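Local coordinates for protein transcription factor tau subunit sfc1 (Schizosaccharomyces pombe, PDB 4BJI) that helps activate tRNA and 5S RNA genes as the DNA-binding part of a TFIIIC subunit, within the tauA domain that binds boxA promoter sites, at residues A[108-113]-A[177-182]; A[133-138]-A[184-189]; A[38-43]-A[69-74]. One frame throughout, in Å; residues are numbered along the deposited sequence.

Interaction 1 of 3, residues A[108-113]-A[177-182]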
loop_
_atom_site.group_PDB
_atom_site.type_symbol
_atom_site.label_atom_id
_atom_site.label_comp_id
_atom_site.label_asym_id
_atom_site.label_seq_id
_atom_site.Cartn_x
_atom_site.Cartn_y
_atom_site.Cartn_z
ATOM N N GLN A 108 1.551 -4.478 -3.274
ATOM C CA GLN A 108 2.698 -3.570 -3.210
ATOM C C GLN A 108 2.246 -2.124 -3.108
ATOM O O GLN A 108 1.199 -1.749 -3.652
ATOM C CB GLN A 108 3.618 -3.736 -4.419
ATOM C CG GLN A 108 4.342 -5.056 -4.384
ATOM C CD GLN A 108 5.381 -5.282 -5.453
ATOM O OE1 GLN A 108 5.557 -6.440 -5.880
ATOM N NE2 GLN A 108 6.078 -4.243 -5.886
ATOM N N ALA A 109 3.033 -1.329 -2.381
ATOM C CA ALA A 109 2.795 0.083 -2.131
ATOM C C ALA A 109 3.757 0.960 -2.878
ATOM O O ALA A 109 4.958 0.675 -2.933
ATOM C CB ALA A 109 2.949 0.350 -0.631
ATOM N N LEU A 110 3.209 1.999 -3.514
ATOM C CA LEU A 110 4.031 3.015 -4.172
ATOM C C LEU A 110 3.861 4.322 -3.424
ATOM O O LEU A 110 2.726 4.790 -3.243
ATOM C CB LEU A 110 3.654 3.166 -5.639
ATOM C CG LEU A 110 3.954 1.962 -6.531
ATOM C CD1 LEU A 110 2.728 1.173 -6.721
ATOM C CD2 LEU A 110 4.464 2.462 -7.842
ATOM N N PHE A 111 4.977 4.879 -2.950
ATOM C CA PHE A 111 4.999 6.113 -2.175
ATOM C C PHE A 111 5.444 7.241 -3.092
ATOM O O PHE A 111 6.361 7.066 -3.931
ATOM C CB PHE A 111 5.989 6.024 -0.992
ATOM C CG PHE A 111 6.309 7.356 -0.355
ATOM C CD1 PHE A 111 5.398 7.990 0.468
ATOM C CD2 PHE A 111 7.534 7.953 -0.574
ATOM C CE1 PHE A 111 5.707 9.211 1.062
ATOM C CE2 PHE A 111 7.850 9.169 0.009
ATOM C CZ PHE A 111 6.933 9.797 0.822
ATOM N N PHE A 112 4.820 8.399 -2.929
ATOM C CA PHE A 112 5.148 9.558 -3.732
ATOM C C PHE A 112 5.513 10.715 -2.838
ATOM O O PHE A 112 4.782 11.040 -1.906
ATOM C CB PHE A 112 3.982 9.912 -4.645
ATOM C CG PHE A 112 3.656 8.819 -5.599
ATOM C CD1 PHE A 112 2.788 7.807 -5.244
ATOM C CD2 PHE A 112 4.300 8.751 -6.814
ATOM C CE1 PHE A 112 2.559 6.755 -6.104
ATOM C CE2 PHE A 112 4.067 7.694 -7.675
ATOM C CZ PHE A 112 3.193 6.726 -7.317
ATOM N N LYS A 113 6.665 11.304 -3.120
ATOM C CA LYS A 113 7.142 12.411 -2.310
ATOM C C LYS A 113 6.738 13.699 -2.983
ATOM O O LYS A 113 7.527 14.308 -3.701
ATOM C CB LYS A 113 8.656 12.359 -2.147
ATOM C CG LYS A 113 9.175 13.465 -1.244
ATOM C CD LYS A 113 10.681 13.400 -1.069
ATOM C CE LYS A 113 11.191 14.569 -0.235
ATOM N NZ LYS A 113 12.662 14.497 -0.018
ATOM N N LYS A 177 7.925 2.842 -15.112
ATOM C CA LYS A 177 6.950 3.460 -16.021
ATOM C C LYS A 177 5.652 3.749 -15.275
ATOM O O LYS A 177 5.125 4.873 -15.335
ATOM C CB LYS A 177 6.679 2.591 -17.225
ATOM C CG LYS A 177 5.448 3.110 -18.010
ATOM C CD LYS A 177 5.143 2.290 -19.246
ATOM C CE LYS A 177 6.117 2.653 -20.344
ATOM N NZ LYS A 177 5.701 2.024 -21.671
ATOM N N VAL A 178 5.142 2.775 -14.522
ATOM C CA VAL A 178 3.935 2.954 -13.740
ATOM C C VAL A 178 4.127 4.075 -12.715
ATOM O O VAL A 178 3.275 4.968 -12.575
ATOM C CB VAL A 178 3.561 1.636 -13.068
ATOM C CG1 VAL A 178 2.493 1.890 -11.990
ATOM C CG2 VAL A 178 3.031 0.700 -14.118
ATOM N N ARG A 179 5.246 4.069 -12.007
ATOM C CA ARG A 179 5.508 5.113 -11.016
ATOM C C ARG A 179 5.529 6.504 -11.684
ATOM O O ARG A 179 4.932 7.460 -11.146
ATOM C CB ARG A 179 6.809 4.774 -10.258
ATOM C CG ARG A 179 7.120 5.616 -9.017
ATOM C CD ARG A 179 7.657 7.024 -9.331
ATOM N NE ARG A 179 8.725 7.031 -10.325
ATOM C CZ ARG A 179 10.018 6.835 -10.090
ATOM N NH1 ARG A 179 10.459 6.612 -8.864
ATOM N NH2 ARG A 179 10.882 6.870 -11.100
ATOM N N ASP A 180 6.195 6.622 -12.818
ATOM C CA ASP A 180 6.263 7.911 -13.516
ATOM C C ASP A 180 4.888 8.369 -13.958
ATOM O O ASP A 180 4.584 9.576 -13.863
ATOM C CB ASP A 180 7.218 7.835 -14.685
ATOM C CG ASP A 180 8.703 7.789 -14.244
ATOM O OD1 ASP A 180 9.022 7.898 -13.032
ATOM O OD2 ASP A 180 9.542 7.651 -15.124
ATOM N N LEU A 181 4.069 7.465 -14.459
ATOM C CA LEU A 181 2.710 7.834 -14.876
ATOM C C LEU A 181 1.907 8.345 -13.704
ATOM O O LEU A 181 1.234 9.376 -13.794
ATOM C CB LEU A 181 2.000 6.634 -15.447
ATOM C CG LEU A 181 2.523 6.248 -16.805
ATOM C CD1 LEU A 181 1.972 4.889 -17.146
ATOM C CD2 LEU A 181 2.107 7.323 -17.801
HETATM N N MSE A 182 1.932 7.610 -12.594
HETATM C CA MSE A 182 1.210 8.012 -11.385
HETATM C C MSE A 182 1.712 9.367 -10.875
HETATM O O MSE A 182 0.912 10.242 -10.494
HETATM C CB MSE A 182 1.348 6.932 -10.308
HETATM C CG MSE A 182 0.647 5.624 -10.724
HETATM SE SE MSE A 182 0.927 4.181 -9.494
HETATM C CE MSE A 182 -0.124 4.868 -8.056
#
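Phe112 and Met182, deposited as selenomethionine, carry most of the apolar contact between the end of strand 109-111 and helix 172-189. The two side chains cross at about a right angle. CZ of Phe112 comes to 3.5 Å from CB of Met182, while the bend of the Met182 chain at its last torsion (chi3 70°) swings CE round to 3.8 Å from Phe112 CE1. SE lies beside the ring, 5.3 Å from the Phe112 centroid and 76° off the normal, which makes this an edge-on Met-aromatic contact. Leu110, two residues earlier on the same side of the strand, adds its CD2 methyl at 4.1 Å from CB of Arg179, with the selenium slightly farther off.

A more polar approach is made at the rim of the Phe112 ring, where the backbone O of Arg179 lies in the ring plane, 3.6 Å from CE2. CG and CD of Arg179 also reach CE2. The chain bends within this stem, at chi2 and chi3, and in one of its two conformers brings NE and NH2 round to grip OD1 of Asp180 side-on, NE at 2.9 Å.

With an alanine in place of Phe112, Met182 is likely to lose the ring that lies against its CB and CE, and a gap would open beside it. Leu186 and Arg183 of the same helix also touch Phe112, and Leu110 pairs with Tyr140 through the backbone in the two-stranded sheet. The join is mainly apolar, with one carbonyl oxygen at the ring's edge, and in that conformer the charge of Arg179 turns toward Asp180.

Interaction 2 of 3, residues A[133-138]-A[184-189]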
loop_
_atom_site.group_PDB
_atom_site.type_symbol
_atom_site.label_atom_id
_atom_site.label_comp_id
_atom_site.label_asym_id
_atom_site.label_seq_id
_atom_site.Cartn_x
_atom_site.Cartn_y
_atom_site.Cartn_z
ATOM N N LEU A 133 -9.563 15.183 -7.882
ATOM C CA LEU A 133 -8.650 16.280 -7.545
ATOM C C LEU A 133 -8.260 16.318 -6.060
ATOM O O LEU A 133 -8.981 15.830 -5.201
ATOM C CB LEU A 133 -9.288 17.616 -7.920
ATOM C CG LEU A 133 -9.702 17.767 -9.384
ATOM C CD1 LEU A 133 -10.391 19.144 -9.565
ATOM C CD2 LEU A 133 -8.530 17.594 -10.339
ATOM N N PHE A 134 -7.107 16.923 -5.789
ATOM C CA PHE A 134 -6.663 17.181 -4.430
ATOM C C PHE A 134 -6.586 15.942 -3.545
ATOM O O PHE A 134 -7.054 15.934 -2.403
ATOM C CB PHE A 134 -7.593 18.226 -3.768
ATOM C CG PHE A 134 -7.830 19.448 -4.616
ATOM C CD1 PHE A 134 -6.772 20.233 -5.031
ATOM C CD2 PHE A 134 -9.116 19.816 -4.992
ATOM C CE1 PHE A 134 -6.972 21.355 -5.805
ATOM C CE2 PHE A 134 -9.326 20.955 -5.773
ATOM C CZ PHE A 134 -8.250 21.714 -6.179
ATOM N N PRO A 135 -5.987 14.871 -4.068
ATOM C CA PRO A 135 -5.794 13.722 -3.197
ATOM C C PRO A 135 -4.817 14.055 -2.073
ATOM O O PRO A 135 -3.838 14.750 -2.304
ATOM C CB PRO A 135 -5.231 12.658 -4.149
ATOM C CG PRO A 135 -4.528 13.414 -5.193
ATOM C CD PRO A 135 -5.395 14.668 -5.394
ATOM N N THR A 136 -5.093 13.563 -0.880
ATOM C CA THR A 136 -4.204 13.759 0.251
ATOM C C THR A 136 -3.323 12.530 0.519
ATOM O O THR A 136 -2.318 12.619 1.212
ATOM C CB THR A 136 -5.001 14.034 1.530
ATOM O OG1 THR A 136 -5.769 12.871 1.881
ATOM C CG2 THR A 136 -5.934 15.233 1.348
ATOM N N ASN A 137 -3.670 11.389 -0.061
ATOM C CA ASN A 137 -2.907 10.174 0.144
ATOM C C ASN A 137 -1.625 10.195 -0.661
ATOM O O ASN A 137 -1.612 10.678 -1.800
ATOM C CB ASN A 137 -3.767 9.007 -0.324
ATOM C CG ASN A 137 -3.194 7.689 0.043
ATOM O OD1 ASN A 137 -2.564 7.539 1.114
ATOM N ND2 ASN A 137 -3.378 6.710 -0.841
ATOM N N ARG A 138 -0.548 9.658 -0.083
ATOM C CA ARG A 138 0.703 9.598 -0.835
ATOM C C ARG A 138 1.255 8.193 -0.963
ATOM O O ARG A 138 2.315 8.014 -1.534
ATOM C CB ARG A 138 1.765 10.508 -0.223
ATOM C CG ARG A 138 1.403 12.012 -0.315
ATOM C CD ARG A 138 1.522 12.557 -1.764
ATOM N NE ARG A 138 1.209 13.990 -1.833
ATOM C CZ ARG A 138 -0.007 14.482 -2.048
ATOM N NH1 ARG A 138 -1.038 13.661 -2.226
ATOM N NH2 ARG A 138 -0.198 15.795 -2.075
ATOM N N GLU A 184 3.207 11.814 -12.458
ATOM C CA GLU A 184 2.788 12.895 -13.359
ATOM C C GLU A 184 1.326 13.241 -13.137
ATOM O O GLU A 184 0.962 14.420 -13.040
ATOM C CB GLU A 184 2.979 12.490 -14.811
ATOM C CG GLU A 184 2.709 13.653 -15.775
ATOM C CD GLU A 184 3.776 14.740 -15.668
ATOM O OE1 GLU A 184 4.977 14.405 -15.459
ATOM O OE2 GLU A 184 3.405 15.924 -15.699
ATOM N N LYS A 185 0.465 12.232 -13.027
ATOM C CA LYS A 185 -0.958 12.516 -12.803
ATOM C C LYS A 185 -1.133 13.211 -11.449
ATOM O O LYS A 185 -1.878 14.212 -11.341
ATOM C CB LYS A 185 -1.793 11.253 -12.931
ATOM C CG LYS A 185 -1.876 10.699 -14.335
ATOM C CD LYS A 185 -3.080 9.811 -14.532
ATOM C CE LYS A 185 -3.155 9.280 -15.961
ATOM N NZ LYS A 185 -4.421 8.647 -16.215
ATOM N N LEU A 186 -0.459 12.731 -10.408
ATOM C CA LEU A 186 -0.558 13.412 -9.113
ATOM C C LEU A 186 -0.116 14.883 -9.153
ATOM O O LEU A 186 -0.738 15.740 -8.499
ATOM C CB LEU A 186 0.266 12.653 -8.075
ATOM C CG LEU A 186 -0.347 11.345 -7.619
ATOM C CD1 LEU A 186 0.679 10.592 -6.784
ATOM C CD2 LEU A 186 -1.610 11.582 -6.810
ATOM N N PHE A 187 0.944 15.187 -9.898
ATOM C CA PHE A 187 1.432 16.581 -9.978
ATOM C C PHE A 187 0.249 17.481 -10.289
ATOM O O PHE A 187 0.101 18.596 -9.753
ATOM C CB PHE A 187 2.399 16.802 -11.144
ATOM C CG PHE A 187 3.793 16.275 -10.947
ATOM C CD1 PHE A 187 4.424 16.296 -9.717
ATOM C CD2 PHE A 187 4.492 15.799 -12.048
ATOM C CE1 PHE A 187 5.736 15.821 -9.589
ATOM C CE2 PHE A 187 5.790 15.322 -11.927
ATOM C CZ PHE A 187 6.412 15.337 -10.696
ATOM N N ALA A 188 -0.575 17.016 -11.220
ATOM C CA ALA A 188 -1.681 17.809 -11.725
ATOM C C ALA A 188 -2.852 17.791 -10.763
ATOM O O ALA A 188 -3.394 18.834 -10.420
ATOM C CB ALA A 188 -2.129 17.301 -13.088
ATOM N N LEU A 189 -3.231 16.603 -10.329
ATOM C CA LEU A 189 -4.385 16.447 -9.451
ATOM C C LEU A 189 -4.225 17.283 -8.164
ATOM O O LEU A 189 -5.192 17.873 -7.694
ATOM C CB LEU A 189 -4.610 14.963 -9.115
ATOM C CG LEU A 189 -4.915 14.080 -10.358
ATOM C CD1 LEU A 189 -4.837 12.631 -9.985
ATOM C CD2 LEU A 189 -6.310 14.434 -10.957
#
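Leu189 sits at the centre of the tight part of this contact, meeting Leu133, Phe134 and Pro135 in turn. Its backbone O accepts from N of Phe134 at 2.9 Å; the N-H points almost straight at the oxygen (168°), although the donor stands well above the carbonyl plane, 51° out of it. Next to this bond CD of Pro135 rests 3.8 Å from CB of Leu189, the proline ring crossing the leucine at about a right angle. One turn back along the helix, Leu186 directs CD2 at CG of the same proline, again 3.8 Å away, so two leucines on one flank of the helix share the pyrrolidine ring. Tyr140 touches both Pro135 and Leu186.

Helix 172-189 ends here, and the segment 133-138 runs past its last turn on the way into strand 139-141, half of the two-stranded antiparallel sheet with 109-111. The Phe134 bond therefore uses a carbonyl of the final helical turn to tie this incoming loop to the helix end.

Toward solvent the fit is looser. Leu133 touches Leu189 methyl to methyl, CD2 to CD2 at 3.9 Å, at the partly exposed margin. The exposed Phe134 has its CB directed away from the helix, bringing just CD1 within 3.9 Å of the Leu189 oxygen. Arg138 stays short of close contact with the helix segment; it folds back (chi2 -72°) and its NH1 donates to O of Pro135 at 3.0 Å and also to O of Asn137, pinning the loop's curve from within.

Interaction 3 of 3, residues A[38-43]-A[69-74]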
loop_
_atom_site.group_PDB
_atom_site.type_symbol
_atom_site.label_atom_id
_atom_site.label_comp_id
_atom_site.label_asym_id
_atom_site.label_seq_id
_atom_site.Cartn_x
_atom_site.Cartn_y
_atom_site.Cartn_z
ATOM N N GLN A 38 -10.266 -3.801 21.765
ATOM C CA GLN A 38 -10.733 -5.113 21.307
ATOM C C GLN A 38 -11.783 -4.961 20.203
ATOM O O GLN A 38 -11.779 -5.717 19.235
ATOM C CB GLN A 38 -11.295 -5.946 22.464
ATOM C CG GLN A 38 -11.481 -7.390 22.071
ATOM C CD GLN A 38 -10.150 -8.080 21.747
ATOM O OE1 GLN A 38 -9.156 -7.912 22.468
ATOM N NE2 GLN A 38 -10.131 -8.860 20.668
ATOM N N GLU A 39 -12.685 -3.992 20.317
ATOM C CA GLU A 39 -13.683 -3.759 19.272
ATOM C C GLU A 39 -12.994 -3.490 17.933
ATOM O O GLU A 39 -13.432 -3.975 16.909
ATOM C CB GLU A 39 -14.609 -2.583 19.640
ATOM C CG GLU A 39 -15.786 -2.392 18.681
ATOM C CD GLU A 39 -16.595 -1.130 18.984
ATOM O OE1 GLU A 39 -16.410 -0.541 20.069
ATOM O OE2 GLU A 39 -17.412 -0.725 18.131
ATOM N N VAL A 40 -11.913 -2.720 17.958
ATOM C CA VAL A 40 -11.193 -2.414 16.718
ATOM C C VAL A 40 -10.484 -3.640 16.191
ATOM O O VAL A 40 -10.527 -3.906 14.974
ATOM C CB VAL A 40 -10.190 -1.255 16.930
ATOM C CG1 VAL A 40 -9.541 -0.860 15.618
ATOM C CG2 VAL A 40 -10.903 -0.052 17.579
ATOM N N ILE A 41 -9.883 -4.425 17.087
ATOM C CA ILE A 41 -9.239 -5.677 16.709
ATOM C C ILE A 41 -10.242 -6.613 16.042
ATOM O O ILE A 41 -9.945 -7.198 14.982
ATOM C CB ILE A 41 -8.600 -6.340 17.939
ATOM C CG1 ILE A 41 -7.434 -5.499 18.464
ATOM C CG2 ILE A 41 -8.184 -7.784 17.607
ATOM C CD1 ILE A 41 -6.915 -5.975 19.822
ATOM N N GLU A 42 -11.449 -6.736 16.580
ATOM C CA GLU A 42 -12.456 -7.582 15.974
ATOM C C GLU A 42 -12.891 -7.117 14.588
ATOM O O GLU A 42 -13.148 -7.964 13.713
ATOM C CB GLU A 42 -13.655 -7.735 16.906
ATOM C CG GLU A 42 -13.304 -8.477 18.202
ATOM C CD GLU A 42 -12.635 -9.800 17.947
ATOM O OE1 GLU A 42 -13.181 -10.600 17.171
ATOM O OE2 GLU A 42 -11.542 -10.024 18.486
ATOM N N ALA A 43 -12.931 -5.810 14.359
ATOM C CA ALA A 43 -13.245 -5.272 13.046
ATOM C C ALA A 43 -12.108 -5.511 12.050
ATOM O O ALA A 43 -12.347 -5.679 10.843
ATOM C CB ALA A 43 -13.538 -3.801 13.159
ATOM N N HIS A 69 -8.153 7.013 15.586
ATOM C CA HIS A 69 -6.947 7.074 16.405
ATOM C C HIS A 69 -6.865 5.969 17.447
ATOM O O HIS A 69 -5.990 6.012 18.295
ATOM C CB HIS A 69 -6.810 8.440 17.092
ATOM C CG HIS A 69 -6.654 9.578 16.132
ATOM N ND1 HIS A 69 -5.592 9.677 15.253
ATOM C CD2 HIS A 69 -7.435 10.657 15.902
ATOM C CE1 HIS A 69 -5.720 10.774 14.532
ATOM N NE2 HIS A 69 -6.830 11.388 14.903
ATOM N N TYR A 70 -7.744 4.973 17.368
ATOM C CA TYR A 70 -7.490 3.713 18.071
ATOM C C TYR A 70 -6.799 2.687 17.165
ATOM O O TYR A 70 -6.175 1.754 17.658
ATOM C CB TYR A 70 -8.774 3.138 18.654
ATOM C CG TYR A 70 -9.454 4.035 19.697
ATOM C CD1 TYR A 70 -8.711 4.675 20.681
ATOM C CD2 TYR A 70 -10.831 4.217 19.681
ATOM C CE1 TYR A 70 -9.332 5.499 21.615
ATOM C CE2 TYR A 70 -11.445 5.017 20.612
ATOM C CZ TYR A 70 -10.673 5.636 21.582
ATOM O OH TYR A 70 -11.254 6.449 22.523
ATOM N N LEU A 71 -6.878 2.895 15.857
ATOM C CA LEU A 71 -6.335 1.924 14.886
ATOM C C LEU A 71 -4.858 1.636 15.174
ATOM O O LEU A 71 -4.418 0.478 15.101
ATOM C CB LEU A 71 -6.534 2.447 13.475
ATOM C CG LEU A 71 -5.979 1.571 12.363
ATOM C CD1 LEU A 71 -6.611 0.197 12.430
ATOM C CD2 LEU A 71 -6.257 2.244 11.030
ATOM N N LYS A 72 -4.072 2.660 15.508
ATOM C CA LYS A 72 -2.649 2.437 15.705
ATOM C C LYS A 72 -2.311 1.547 16.913
ATOM O O LYS A 72 -1.259 0.908 16.942
ATOM C CB LYS A 72 -1.877 3.754 15.803
ATOM C CG LYS A 72 -2.117 4.541 17.046
ATOM C CD LYS A 72 -1.132 5.706 17.131
ATOM C CE LYS A 72 -1.444 6.545 18.327
ATOM N NZ LYS A 72 -0.401 7.589 18.502
ATOM N N PHE A 73 -3.222 1.494 17.880
ATOM C CA PHE A 73 -3.049 0.638 19.032
ATOM C C PHE A 73 -3.521 -0.799 18.792
ATOM O O PHE A 73 -3.073 -1.729 19.448
ATOM C CB PHE A 73 -3.831 1.231 20.226
ATOM C CG PHE A 73 -3.331 2.584 20.684
ATOM C CD1 PHE A 73 -2.272 2.681 21.540
ATOM C CD2 PHE A 73 -3.937 3.737 20.227
ATOM C CE1 PHE A 73 -1.800 3.941 21.957
ATOM C CE2 PHE A 73 -3.484 4.984 20.631
ATOM C CZ PHE A 73 -2.415 5.078 21.492
ATOM N N ALA A 74 -4.465 -0.964 17.863
ATOM C CA ALA A 74 -5.046 -2.273 17.543
ATOM C C ALA A 74 -4.164 -3.070 16.555
ATOM O O ALA A 74 -4.032 -4.294 16.680
ATOM C CB ALA A 74 -6.451 -2.082 16.957
#
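Helix 35-50 and the short helix 71-74 come closest at Ile41 and Ala74, whose CA atoms are 5.5 Å apart, a near approach that the small alanine side chain makes possible. Together with helix 56-60 and the small mixed sheet, these helices are consistent with a winged-helix type of helix-turn-helix domain within the DNA-binding fragment.

Of residues 38-43, Val40 contributes the largest share. Its two methyls divide the work: CG1, anti to the backbone N (chi1 -175°), reaches CB of Ala74 at 3.6 Å, whereas CG2 goes the other way and meets CB of Tyr70 at 4.0 Å. The two branches of Val40 thus reach residues four apart in the sequence. Leu71 sends its CB away from helix 35-50, and its CD1 approaches Val40 CG1 at a more distant 4.5 Å. Ala74 is also flanked by Ile41, whose CG1 comes to 3.9 Å from the alanine CB, so a single methyl is held against two successive residues of the opposing helix.

Tyr70 uses just the root of its side chain here: CB is directed toward helix 35-50, but the end of the side chain leads away from the segment 38-43, and Tyr70 also touches Thr36 and Ile37 earlier on that helix. Leu44, one turn beyond Val40, packs on Leu71 and Ala74 and extends the same apolar strip.

On the outer side of helix 35-50, NE2 of Gln38 bonds to Glu42, which also has a salt bridge with Lys45; OE2 of Glu42 is 2.8 Å from Gln38 NE2, accepts through its anti lone pair and lies in the plane of the Gln38 amide.

Overall arrangement
From the N terminus, interaction 3 comes first: it closes the loop from helix 35-50 through helix 56-60 to helix 71-74, and is complete before the other two begin. Its centre is about 29 Å from each of theirs. Interactions 1 and 2 both fold the chain back onto helix 172-189, and they cross, since 133-138 falls between 108-113 and 177-182 while 184-189 follows. They also touch: Phe112 N is probably hydrogen-bonded to Arg138 O. Together they lay the two-stranded sheet and its incoming loop along successive turns of one helix, and interaction 1 lies on the opposite side of the chain's centre from interaction 3.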